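Local structure of Slr0280 protein (5H3K) at residues 322-325 against 326-329; 342-345 against 346-349; 390-393 against 394-398; 434-438 against 439-443; 522-525 against 526-529. The protein is of unknown function but belongs to the phosphodiester glycosidase (NAGPA) family, so it may act on phosphodiester-linked sugars. All blocks are in the same frame, centred on the assembly; numbering follows the deposited sequence.

Contact 1 (322-325 against 326-329); sequences TAPL and VTIA
The pyrrolidine ring of Pro324, the nearest thing to a flat side chain here, has Thr327 lying alongside it. The hydroxyl of Thr327 rests against the ring carbons: OG1 is 3.6 Å from CB of Pro324 and almost as near to CG. Both side chains point the same way. In Thr327, OG1 is anti to the carbonyl carbon (chi1 -60°), which turns the oxygen to the ring. Arg600 of strand 600-609 also touches the proline. Pro324 stands at the N-cap position, and its carbonyl oxygen takes the first regular helix bond, from Ile328 N at 3.0 Å, with a weak, bent second one from Thr327 N. One residue on, Ala329 N bonds to Leu325 O at 2.9 Å. Ile328 folds back over this first turn. Its CG1 lies 3.5 Å from Pro324 O and 4.1 Å from Ala323 CB, while CD1 reaches past to Ala323 O. Val601 of the neighbouring strand meets Ile328 as well. With an alanine here the CG1-CD1 arm is gone, and the methyl of Ala323 and the side chain of Val601 would probably lose an apolar neighbour. Leu325 and Val326 turn away, to Leu590 and, for Leu325, also to Ala585 and Ala604. The whole is a strand-to-helix junction: strand 323-324, bonded through Ala323 to Val601, passes by a proline N-cap into the first turn of helix 325-331, which packs on strand 600-609.

Contact 2 (342-345 against 346-349); sequences FFNR and NNQL
The side-chain amide oxygen of Asn344 takes two backbone N-H groups of the turn that follows it. Asn346 N is 2.8 Å from Asn344 OD1, somewhat out of the amide plane, and Asn347 N makes a weak second bond to the same oxygen. With CG anti to the backbone N (chi1 -178°), the Asn344 amide lies under the turn. A second side-chain oxygen repeats the pattern: Leu349 N is 3.2 Å from Asn347 OD1, approaching from above the amide plane.

Among backbone groups, Asn344 N gives a straight bond of 2.9 Å to Leu349 O. Gln348 N reaches Asn344 O only weakly.

Packing brings the asparagines together. Asn347 OD1 sits 3.2 Å from Asn344 CB, and the two side chains cross at about a right angle, with their amide planes 45° apart. The Arg345 and Asn346 side chains cross at a slant, guanidinium and amide planes 71° apart, with Arg345 NH2 3.6 Å from Asn346 OD1.

Water joins the ends. One molecule accepts from Asn347 ND2 at 2.9 Å and, weakly, from Asn344 ND2. Another donates to Arg345 O at 2.8 Å.

Outside the turn, Gln320 bonds to Asn347 O, and Phe343 packs on Val601 and Thr322. The Asn347 bond makes an Asx turn. Gln348, with positive phi, and Leu349 both face Asn344, the pattern of a G1 beta bulge at the tip of a small surface hairpin.

Contact 3 (390-393 against 394-398); sequences ITTG and SGQRL
Thr392 OG1 reaches into the turn that follows it and accepts the N-H of Ser394 at 3.2 Å, with an angle of 156° at the hydrogen. This is an ST turn, set in the loop of a beta hairpin between strands 379-392 and 397-403. The hydroxyl also takes a weak bond from Gly395 N. It meets a water 2.9 Å from OG1, and Gln396 CB packs on it. OG1 stands between the backbone N and the carbonyl carbon of Thr392 (chi1 74°), the rotation that lets it bend back over the turn. A valine in its place lacks the hydroxyl, and Ser394 N would probably be left without its acceptor while the water lost a partner.

The backbone makes a type I turn from Thr392 to Gly395, closed by Gly395 N to Thr392 O at 3.0 Å. Thr392 N then bonds to Gln396 O, also at 3.0 Å. This is the pattern of a type I turn with a G1 bulge. Gly395 has a positive phi, where a side chain would jam against the carbonyl oxygen of Ser394.

Further out the strands pair in antiparallel register. Ile390 and Leu398 exchange two bonds of 2.7 Å, N to O each way. Their side chains share a face, which Leu481 and Ile470 help cover. Thr391 and Arg397 run side by side on the other face. Leu475 and Thr479 touch Thr392 from outside.

Beside the turn, Thr391 CA makes a C-H contact of 3.3 Å with Gln396 O.

Contact 4 (434-438 against 439-443); sequences VVQNS and QVTAQ
Val434 O is approached by two groups of the facing strand: Thr441 N at 2.8 Å in a nearly straight hydrogen bond (169°), and the CA-H of Val440. The setting is a beta hairpin with a two-residue type I' turn from Gln436 to Gln439. Asn437 and Ser438 fill its corners, both with positive phi. Gln436 and Gln439 close it with a pair of backbone bonds.

The register slips by one residue between Val434 and Val435. This is a beta bulge, in which Thr441 is the extra residue of its strand. Beyond it, Val434 N bonds to Ala442 O at 2.9 Å.

Thr441 reaches across to two side chains of the first strand. Its OG1 is anti to the backbone N (chi1 -174°), which leaves CG2 to turn in over the first strand. There CG2 is pressed to 3.5 Å from Val434 CG1, tighter than usual for two carbons. The extended Gln436 chain crosses the same methyl, OE1 coming nearest to CG2.

Val434 CG2 meets Ala442 CB at 4.1 Å. On the opposite face, Val435 and Val440 both lie on Leu481. Val434 and Gln436 also rest on Pro457.

A water spans the polar ends: it donates to Gln436 OE1 at 2.8 Å and lies 2.9 Å from Thr441 OG1.

Contact 5 (522-525 against 526-529); sequences SAFQ and QQRA
The backbone from Ser522 to Gln527 leaves the short helix by loosening bonds: Gln526 N makes weak ones to Ser522 O at 3.1 Å and to Ala523 O, and Gln527 N a weak one to Phe524 O at 3.3 Å. Gln526 turns its side chain back along the helix. Its CG stands between the backbone N and the carbonyl carbon (chi1 52°), and this lays CG 3.3 Å from Ser522 O. Gln527 goes another way. Its CB sits near the carbonyl oxygens of Ala523 and Phe524, and its extended chain carries the amide across to the Phe524 ring. Ring and amide planes are 74° apart, with OE1 4.1 Å from Phe524 CD2.

This is the C-terminal end of a helix, where carbonyls that lack a next turn find water. One water donates to Phe524 O at 2.6 Å and to Gln527 OE1 at 2.9 Å. The same water lies over the centre of the Phe524 ring, above one face. A ring stack with Phe520 also holds Phe524. A second water joins Gln525 O to Gln527 O.

The Gln525 amide looks back instead: NE2 bonds to Thr516 OG1 and Phe520 O.

Arg528 swings round to the chain just left behind. Its NH2 bonds to Gln526 O at 3.0 Å. The oxygen lies in the guanidinium plane, but the nitrogen stands 46° out of the carbonyl plane. Ala554 and Ser557 touch the arginine from the loop that leads to helix 558-567.

In the fold
All five contacts are local and come in series along the chain; none nests in or crosses another. Contact 1 turns strand 323-324 into helix 325-331. Contact 2 closes a tight loop between strands 343-344 and 349-350. The two touch, Thr322 packing on Phe343 and Gln348. Contacts 3 and 4 close hairpins of one large mixed sheet at one far end of the molecule, with centres about 14 Å apart; Leu481 touches both. The chain then returns to contact 5, where a short helix runs into the loop before strand 531-536. There Phe524 meets Phe342 of contact 2. Contacts 1, 2 and 5 thus form a touching series, well away from the hairpin pair.

Contact 1 (322-325 against 326-329)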
loop_
_atom_site.group_PDB
_atom_site.type_symbol
_atom_site.label_atom_id
_atom_site.label_comp_id
_atom_site.label_asym_id
_atom_site.label_seq_id
_atom_site.Cartn_x
_atom_site.Cartn_y
_atom_site.Cartn_z
ATOM N N THR A 322 8.646 9.778 3.939
ATOM C CA THR A 322 8.307 8.568 3.205
ATOM C C THR A 322 8.558 7.362 4.095
ATOM O O THR A 322 9.411 7.400 4.991
ATOM C CB THR A 322 9.117 8.397 1.900
ATOM O OG1 THR A 322 10.516 8.386 2.197
ATOM C CG2 THR A 322 8.792 9.511 0.892
ATOM N N ALA A 323 7.814 6.291 3.842
ATOM C CA ALA A 323 7.949 5.047 4.597
ATOM C C ALA A 323 7.441 3.882 3.746
ATOM O O ALA A 323 6.597 4.080 2.875
ATOM C CB ALA A 323 7.150 5.140 5.910
ATOM N N PRO A 324 7.924 2.658 4.007
ATOM C CA PRO A 324 7.340 1.525 3.276
ATOM C C PRO A 324 5.831 1.467 3.476
ATOM O O PRO A 324 5.347 1.746 4.581
ATOM C CB PRO A 324 8.001 0.306 3.937
ATOM C CG PRO A 324 9.310 0.846 4.470
ATOM C CD PRO A 324 8.966 2.231 4.958
ATOM N N LEU A 325 5.096 1.148 2.412
ATOM C CA LEU A 325 3.642 1.050 2.468
ATOM C C LEU A 325 3.224 0.086 3.576
ATOM O O LEU A 325 2.271 0.350 4.315
ATOM C CB LEU A 325 3.087 0.584 1.110
ATOM C CG LEU A 325 1.583 0.396 0.842
ATOM C CD1 LEU A 325 1.049 -0.917 1.383
ATOM C CD2 LEU A 325 0.726 1.567 1.364
ATOM N N VAL A 326 3.934 -1.030 3.694
ATOM C CA VAL A 326 3.565 -2.033 4.682
ATOM C C VAL A 326 3.751 -1.501 6.110
ATOM O O VAL A 326 3.008 -1.880 7.019
ATOM C CB VAL A 326 4.305 -3.380 4.457
ATOM C CG1 VAL A 326 5.718 -3.311 5.042
ATOM C CG2 VAL A 326 3.505 -4.531 5.076
ATOM N N THR A 327 4.721 -0.602 6.295
ATOM C CA THR A 327 4.943 0.064 7.585
ATOM C C THR A 327 3.834 1.071 7.874
ATOM O O THR A 327 3.338 1.158 9.013
ATOM C CB THR A 327 6.323 0.755 7.635
ATOM O OG1 THR A 327 7.344 -0.239 7.454
ATOM C CG2 THR A 327 6.527 1.437 8.980
ATOM N N ILE A 328 3.433 1.829 6.851
ATOM C CA ILE A 328 2.284 2.719 6.995
ATOM C C ILE A 328 1.063 1.901 7.423
ATOM O O ILE A 328 0.382 2.261 8.381
ATOM C CB ILE A 328 1.975 3.485 5.680
ATOM C CG1 ILE A 328 3.152 4.407 5.304
ATOM C CG2 ILE A 328 0.669 4.271 5.810
ATOM C CD1 ILE A 328 2.995 5.112 3.935
ATOM N N ALA A 329 0.810 0.785 6.728
ATOM C CA ALA A 329 -0.348 -0.067 7.013
ATOM C C ALA A 329 -0.328 -0.598 8.455
ATOM O O ALA A 329 -1.339 -0.540 9.177
ATOM C CB ALA A 329 -0.412 -1.244 6.011
#

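Contact 2 (342-345 against 346-349)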
loop_
_atom_site.group_PDB
_atom_site.type_symbol
_atom_site.label_atom_id
_atom_site.label_comp_id
_atom_site.label_asym_id
_atom_site.label_seq_id
_atom_site.Cartn_x
_atom_site.Cartn_y
_atom_site.Cartn_z
ATOM N N PHE A 342 1.724 10.669 -5.976
ATOM C CA PHE A 342 3.082 10.995 -6.400
ATOM C C PHE A 342 3.806 11.884 -5.383
ATOM O O PHE A 342 3.181 12.651 -4.638
ATOM C CB PHE A 342 3.036 11.698 -7.752
ATOM C CG PHE A 342 2.502 10.836 -8.857
ATOM C CD1 PHE A 342 1.265 11.095 -9.429
ATOM C CD2 PHE A 342 3.244 9.756 -9.314
ATOM C CE1 PHE A 342 0.766 10.285 -10.461
ATOM C CE2 PHE A 342 2.760 8.936 -10.348
ATOM C CZ PHE A 342 1.534 9.198 -10.916
ATOM N N PHE A 343 5.126 11.775 -5.358
ATOM C CA PHE A 343 5.949 12.521 -4.420
ATOM C C PHE A 343 7.344 12.686 -4.992
ATOM O O PHE A 343 7.714 12.018 -5.970
ATOM C CB PHE A 343 6.009 11.807 -3.047
ATOM C CG PHE A 343 6.578 10.389 -3.099
ATOM C CD1 PHE A 343 5.765 9.306 -3.420
ATOM C CD2 PHE A 343 7.921 10.149 -2.820
ATOM C CE1 PHE A 343 6.280 8.001 -3.478
ATOM C CE2 PHE A 343 8.447 8.848 -2.874
ATOM C CZ PHE A 343 7.614 7.772 -3.206
ATOM N N ASN A 344 8.098 13.588 -4.378
ATOM C CA ASN A 344 9.486 13.841 -4.729
ATOM C C ASN A 344 10.327 13.006 -3.780
ATOM O O ASN A 344 10.335 13.251 -2.577
ATOM C CB ASN A 344 9.762 15.337 -4.547
ATOM C CG ASN A 344 11.178 15.733 -4.924
ATOM O OD1 ASN A 344 12.110 14.939 -4.810
ATOM N ND2 ASN A 344 11.347 16.976 -5.346
ATOM N N ARG A 345 11.009 11.978 -4.282
ATOM C CA ARG A 345 11.735 11.103 -3.357
ATOM C C ARG A 345 12.972 11.788 -2.769
ATOM O O ARG A 345 13.490 11.368 -1.736
ATOM C CB ARG A 345 12.108 9.770 -4.009
ATOM C CG ARG A 345 12.922 9.894 -5.269
ATOM C CD ARG A 345 13.391 8.517 -5.734
ATOM N NE ARG A 345 14.458 7.985 -4.884
ATOM C CZ ARG A 345 15.746 8.295 -5.025
ATOM N NH1 ARG A 345 16.653 7.766 -4.212
ATOM N NH2 ARG A 345 16.127 9.140 -5.978
ATOM N N ASN A 346 13.425 12.854 -3.418
ATOM C CA ASN A 346 14.616 13.573 -2.962
ATOM C C ASN A 346 14.401 14.415 -1.695
ATOM O O ASN A 346 15.295 14.520 -0.858
ATOM C CB ASN A 346 15.205 14.406 -4.110
ATOM C CG ASN A 346 15.775 13.528 -5.229
ATOM O OD1 ASN A 346 16.474 12.545 -4.967
ATOM N ND2 ASN A 346 15.461 13.871 -6.475
ATOM N N ASN A 347 13.217 15.003 -1.537
ATOM C CA ASN A 347 12.927 15.772 -0.314
ATOM C C ASN A 347 11.728 15.253 0.478
ATOM O O ASN A 347 11.311 15.868 1.477
ATOM C CB ASN A 347 12.765 17.269 -0.622
ATOM C CG ASN A 347 11.670 17.547 -1.629
ATOM O OD1 ASN A 347 10.790 16.710 -1.857
ATOM N ND2 ASN A 347 11.707 18.734 -2.234
ATOM N N GLN A 348 11.185 14.123 0.021
ATOM C CA GLN A 348 10.033 13.453 0.638
ATOM C C GLN A 348 8.782 14.328 0.752
ATOM O O GLN A 348 8.026 14.214 1.722
ATOM C CB GLN A 348 10.361 12.889 2.021
ATOM C CG GLN A 348 11.595 12.028 2.136
ATOM C CD GLN A 348 12.454 12.511 3.293
ATOM O OE1 GLN A 348 12.097 12.350 4.474
ATOM N NE2 GLN A 348 13.552 13.177 2.960
ATOM N N LEU A 349 8.547 15.171 -0.246
ATOM C CA LEU A 349 7.344 16.001 -0.272
ATOM C C LEU A 349 6.274 15.468 -1.231
ATOM O O LEU A 349 6.583 14.979 -2.317
ATOM C CB LEU A 349 7.695 17.430 -0.671
ATOM C CG LEU A 349 8.724 18.091 0.243
ATOM C CD1 LEU A 349 8.936 19.538 -0.214
ATOM C CD2 LEU A 349 8.269 18.023 1.695
HETATM O O HOH W 1 9.929 19.613 -4.387
HETATM O O HOH W 2 14.276 12.374 0.775
#

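Contact 3 (390-393 against 394-398)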
loop_
_atom_site.group_PDB
_atom_site.type_symbol
_atom_site.label_atom_id
_atom_site.label_comp_id
_atom_site.label_asym_id
_atom_site.label_seq_id
_atom_site.Cartn_x
_atom_site.Cartn_y
_atom_site.Cartn_z
ATOM N N ILE A 390 -8.004 34.620 -1.516
ATOM C CA ILE A 390 -7.660 35.310 -0.286
ATOM C C ILE A 390 -8.184 36.736 -0.408
ATOM O O ILE A 390 -7.796 37.453 -1.330
ATOM C CB ILE A 390 -6.143 35.359 -0.084
ATOM C CG1 ILE A 390 -5.550 33.947 -0.111
ATOM C CG2 ILE A 390 -5.791 36.079 1.226
ATOM C CD1 ILE A 390 -4.033 33.923 0.088
ATOM N N THR A 391 -9.066 37.122 0.515
ATOM C CA THR A 391 -9.706 38.437 0.500
ATOM C C THR A 391 -9.256 39.227 1.728
ATOM O O THR A 391 -9.372 38.748 2.857
ATOM C CB THR A 391 -11.245 38.313 0.521
ATOM O OG1 THR A 391 -11.687 37.630 -0.655
ATOM C CG2 THR A 391 -11.908 39.695 0.562
ATOM N N THR A 392 -8.735 40.428 1.500
ATOM C CA THR A 392 -8.221 41.270 2.584
ATOM C C THR A 392 -9.316 42.128 3.207
ATOM O O THR A 392 -10.456 42.154 2.732
ATOM C CB THR A 392 -7.135 42.237 2.098
ATOM O OG1 THR A 392 -7.752 43.290 1.347
ATOM C CG2 THR A 392 -6.096 41.533 1.236
ATOM N N GLY A 393 -8.951 42.856 4.261
ATOM C CA GLY A 393 -9.898 43.691 4.974
ATOM C C GLY A 393 -10.344 44.910 4.191
ATOM O O GLY A 393 -11.224 45.654 4.638
ATOM N N SER A 394 -9.742 45.137 3.031
ATOM C CA SER A 394 -10.206 46.220 2.165
ATOM C C SER A 394 -11.099 45.666 1.058
ATOM O O SER A 394 -11.846 46.405 0.414
ATOM C CB SER A 394 -9.034 46.989 1.556
ATOM O OG SER A 394 -8.337 46.197 0.612
ATOM N N GLY A 395 -11.021 44.358 0.833
ATOM C CA GLY A 395 -11.828 43.734 -0.200
ATOM C C GLY A 395 -11.020 43.247 -1.389
ATOM O O GLY A 395 -11.561 42.554 -2.257
ATOM N N GLN A 396 -9.738 43.611 -1.438
ATOM C CA GLN A 396 -8.832 43.118 -2.481
ATOM C C GLN A 396 -8.786 41.591 -2.484
ATOM O O GLN A 396 -8.927 40.955 -1.435
ATOM C CB GLN A 396 -7.409 43.639 -2.270
ATOM C CG GLN A 396 -7.116 45.026 -2.822
ATOM C CD GLN A 396 -6.185 45.814 -1.915
ATOM O OE1 GLN A 396 -6.628 46.416 -0.933
ATOM N NE2 GLN A 396 -4.895 45.800 -2.220
ATOM N N ARG A 397 -8.575 41.006 -3.659
ATOM C CA ARG A 397 -8.522 39.553 -3.783
ATOM C C ARG A 397 -7.181 39.078 -4.330
ATOM O O ARG A 397 -6.624 39.687 -5.238
ATOM C CB ARG A 397 -9.646 39.062 -4.698
ATOM C CG ARG A 397 -11.034 39.277 -4.148
ATOM C CD ARG A 397 -12.074 38.797 -5.122
ATOM N NE ARG A 397 -13.120 38.063 -4.418
ATOM C CZ ARG A 397 -13.609 36.887 -4.800
ATOM N NH1 ARG A 397 -13.161 36.298 -5.903
ATOM N NH2 ARG A 397 -14.554 36.299 -4.074
ATOM N N LEU A 398 -6.671 37.981 -3.774
ATOM C CA LEU A 398 -5.532 37.293 -4.360
ATOM C C LEU A 398 -5.951 35.844 -4.585
ATOM O O LEU A 398 -6.746 35.295 -3.813
ATOM C CB LEU A 398 -4.322 37.324 -3.420
ATOM C CG LEU A 398 -3.652 38.666 -3.116
ATOM C CD1 LEU A 398 -2.605 38.514 -2.008
ATOM C CD2 LEU A 398 -3.025 39.234 -4.378
HETATM O O HOH W 3 -5.343 44.860 0.941
#

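Contact 4 (434-438 against 439-443)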
loop_
_atom_site.group_PDB
_atom_site.type_symbol
_atom_site.label_atom_id
_atom_site.label_comp_id
_atom_site.label_asym_id
_atom_site.label_seq_id
_atom_site.Cartn_x
_atom_site.Cartn_y
_atom_site.Cartn_z
ATOM N N VAL A 434 3.519 36.067 7.082
ATOM C CA VAL A 434 3.080 35.270 8.217
ATOM C C VAL A 434 1.672 35.700 8.621
ATOM O O VAL A 434 1.413 36.891 8.825
ATOM C CB VAL A 434 4.037 35.414 9.416
ATOM C CG1 VAL A 434 3.597 34.509 10.550
ATOM C CG2 VAL A 434 5.460 35.088 9.000
ATOM N N VAL A 435 0.760 34.735 8.715
ATOM C CA VAL A 435 -0.620 35.009 9.116
ATOM C C VAL A 435 -0.910 34.303 10.440
ATOM O O VAL A 435 -0.635 33.109 10.595
ATOM C CB VAL A 435 -1.629 34.570 8.028
ATOM C CG1 VAL A 435 -3.047 34.935 8.443
ATOM C CG2 VAL A 435 -1.283 35.216 6.686
ATOM N N GLN A 436 -1.421 35.052 11.413
ATOM C CA GLN A 436 -1.800 34.484 12.702
ATOM C C GLN A 436 -3.172 34.995 13.055
ATOM O O GLN A 436 -3.407 36.196 13.019
ATOM C CB GLN A 436 -0.809 34.886 13.793
ATOM C CG GLN A 436 0.601 34.387 13.578
ATOM C CD GLN A 436 1.550 34.817 14.683
ATOM O OE1 GLN A 436 2.323 35.769 14.526
ATOM N NE2 GLN A 436 1.500 34.115 15.808
ATOM N N ASN A 437 -4.089 34.084 13.358
ATOM C CA ASN A 437 -5.458 34.459 13.693
ATOM C C ASN A 437 -6.058 35.412 12.661
ATOM O O ASN A 437 -6.635 36.447 13.012
ATOM C CB ASN A 437 -5.530 35.082 15.090
ATOM C CG ASN A 437 -6.929 35.049 15.659
ATOM O OD1 ASN A 437 -7.684 34.104 15.414
ATOM N ND2 ASN A 437 -7.296 36.087 16.406
ATOM N N SER A 438 -5.884 35.059 11.388
ATOM C CA SER A 438 -6.456 35.809 10.262
ATOM C C SER A 438 -5.883 37.212 10.025
ATOM O O SER A 438 -6.466 37.990 9.273
ATOM C CB SER A 438 -7.985 35.887 10.360
ATOM O OG SER A 438 -8.572 34.595 10.358
ATOM N N GLN A 439 -4.753 37.531 10.647
ATOM C CA GLN A 439 -4.090 38.812 10.393
ATOM C C GLN A 439 -2.635 38.630 9.997
ATOM O O GLN A 439 -1.928 37.804 10.572
ATOM C CB GLN A 439 -4.145 39.729 11.628
ATOM C CG GLN A 439 -5.495 40.332 11.915
ATOM C CD GLN A 439 -5.447 41.343 13.045
ATOM O OE1 GLN A 439 -5.266 42.538 12.817
ATOM N NE2 GLN A 439 -5.604 40.865 14.270
ATOM N N VAL A 440 -2.182 39.420 9.025
ATOM C CA VAL A 440 -0.774 39.447 8.659
ATOM C C VAL A 440 0.033 40.023 9.820
ATOM O O VAL A 440 -0.302 41.091 10.353
ATOM C CB VAL A 440 -0.522 40.292 7.398
ATOM C CG1 VAL A 440 0.951 40.296 7.063
ATOM C CG2 VAL A 440 -1.337 39.758 6.212
ATOM N N THR A 441 1.083 39.313 10.222
ATOM C CA THR A 441 1.881 39.752 11.355
ATOM C C THR A 441 3.331 40.061 10.973
ATOM O O THR A 441 4.025 40.774 11.698
ATOM C CB THR A 441 1.841 38.718 12.477
ATOM O OG1 THR A 441 2.511 39.248 13.625
ATOM C CG2 THR A 441 2.532 37.460 12.031
ATOM N N ALA A 442 3.788 39.534 9.839
ATOM C CA ALA A 442 5.161 39.760 9.390
ATOM C C ALA A 442 5.325 39.474 7.902
ATOM O O ALA A 442 4.512 38.760 7.314
ATOM C CB ALA A 442 6.136 38.913 10.218
ATOM N N GLN A 443 6.354 40.060 7.295
ATOM C CA GLN A 443 6.757 39.740 5.925
ATOM C C GLN A 443 8.278 39.641 5.905
ATOM O O GLN A 443 8.956 40.487 6.498
ATOM C CB GLN A 443 6.294 40.812 4.930
ATOM C CG GLN A 443 6.929 40.692 3.533
ATOM C CD GLN A 443 6.488 41.793 2.571
ATOM O OE1 GLN A 443 5.735 42.693 2.943
ATOM N NE2 GLN A 443 6.964 41.723 1.325
HETATM O O HOH W 4 3.506 37.838 15.995
#

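Contact 5 (522-525 against 526-529)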
loop_
_atom_site.group_PDB
_atom_site.type_symbol
_atom_site.label_atom_id
_atom_site.label_comp_id
_atom_site.label_asym_id
_atom_site.label_seq_id
_atom_site.Cartn_x
_atom_site.Cartn_y
_atom_site.Cartn_z
ATOM N N SER A 522 6.890 12.785 -21.739
ATOM C CA SER A 522 7.006 11.775 -22.783
ATOM C C SER A 522 7.611 10.504 -22.217
ATOM O O SER A 522 7.161 9.395 -22.531
ATOM C CB SER A 522 7.892 12.277 -23.924
ATOM O OG SER A 522 7.448 13.534 -24.387
ATOM N N ALA A 523 8.643 10.668 -21.396
ATOM C CA ALA A 523 9.320 9.524 -20.781
ATOM C C ALA A 523 8.357 8.700 -19.920
ATOM O O ALA A 523 8.362 7.463 -19.964
ATOM C CB ALA A 523 10.507 9.998 -19.952
ATOM N N PHE A 524 7.541 9.388 -19.124
ATOM C CA PHE A 524 6.558 8.719 -18.281
ATOM C C PHE A 524 5.584 7.945 -19.162
ATOM O O PHE A 524 5.224 6.801 -18.865
ATOM C CB PHE A 524 5.815 9.749 -17.426
ATOM C CG PHE A 524 4.829 9.146 -16.455
ATOM C CD1 PHE A 524 3.501 8.968 -16.818
ATOM C CD2 PHE A 524 5.232 8.768 -15.178
ATOM C CE1 PHE A 524 2.580 8.432 -15.922
ATOM C CE2 PHE A 524 4.323 8.225 -14.274
ATOM C CZ PHE A 524 3.000 8.051 -14.645
ATOM N N GLN A 525 5.184 8.557 -20.269
ATOM C CA GLN A 525 4.176 7.958 -21.137
ATOM C C GLN A 525 4.610 6.706 -21.885
ATOM O O GLN A 525 3.767 5.895 -22.261
ATOM C CB GLN A 525 3.640 8.987 -22.134
ATOM C CG GLN A 525 2.824 10.074 -21.481
ATOM C CD GLN A 525 2.193 11.024 -22.484
ATOM O OE1 GLN A 525 1.501 10.596 -23.419
ATOM N NE2 GLN A 525 2.420 12.322 -22.292
ATOM N N GLN A 526 5.900 6.538 -22.131
ATOM C CA GLN A 526 6.318 5.364 -22.904
ATOM C C GLN A 526 6.897 4.279 -22.006
ATOM O O GLN A 526 7.329 3.228 -22.459
ATOM C CB GLN A 526 7.284 5.752 -24.027
ATOM C CG GLN A 526 8.462 6.584 -23.572
ATOM C CD GLN A 526 9.145 7.307 -24.729
ATOM O OE1 GLN A 526 8.480 7.796 -25.650
ATOM N NE2 GLN A 526 10.477 7.378 -24.685
ATOM N N GLN A 527 6.859 4.534 -20.710
ATOM C CA GLN A 527 7.417 3.614 -19.741
ATOM C C GLN A 527 6.534 2.367 -19.527
ATOM O O GLN A 527 5.298 2.458 -19.520
ATOM C CB GLN A 527 7.613 4.390 -18.443
ATOM C CG GLN A 527 8.217 3.652 -17.294
ATOM C CD GLN A 527 8.448 4.586 -16.120
ATOM O OE1 GLN A 527 7.631 5.476 -15.852
ATOM N NE2 GLN A 527 9.570 4.403 -15.426
ATOM N N ARG A 528 7.179 1.207 -19.392
ATOM C CA ARG A 528 6.520 -0.031 -18.956
ATOM C C ARG A 528 6.893 -0.288 -17.493
ATOM O O ARG A 528 8.073 -0.281 -17.151
ATOM C CB ARG A 528 6.992 -1.211 -19.807
ATOM C CG ARG A 528 6.113 -1.498 -21.006
ATOM C CD ARG A 528 6.065 -0.351 -21.955
ATOM N NE ARG A 528 5.259 -0.660 -23.133
ATOM C CZ ARG A 528 5.070 0.193 -24.131
ATOM N NH1 ARG A 528 4.325 -0.146 -25.177
ATOM N NH2 ARG A 528 5.632 1.393 -24.076
ATOM N N ALA A 529 5.905 -0.501 -16.624
ATOM C CA ALA A 529 6.202 -0.559 -15.192
ATOM C C ALA A 529 5.151 -1.292 -14.373
ATOM O O ALA A 529 4.048 -1.552 -14.865
ATOM C CB ALA A 529 6.377 0.872 -14.641
HETATM O O HOH W 5 4.876 5.344 -16.792
HETATM O O HOH W 6 3.145 3.990 -20.550
#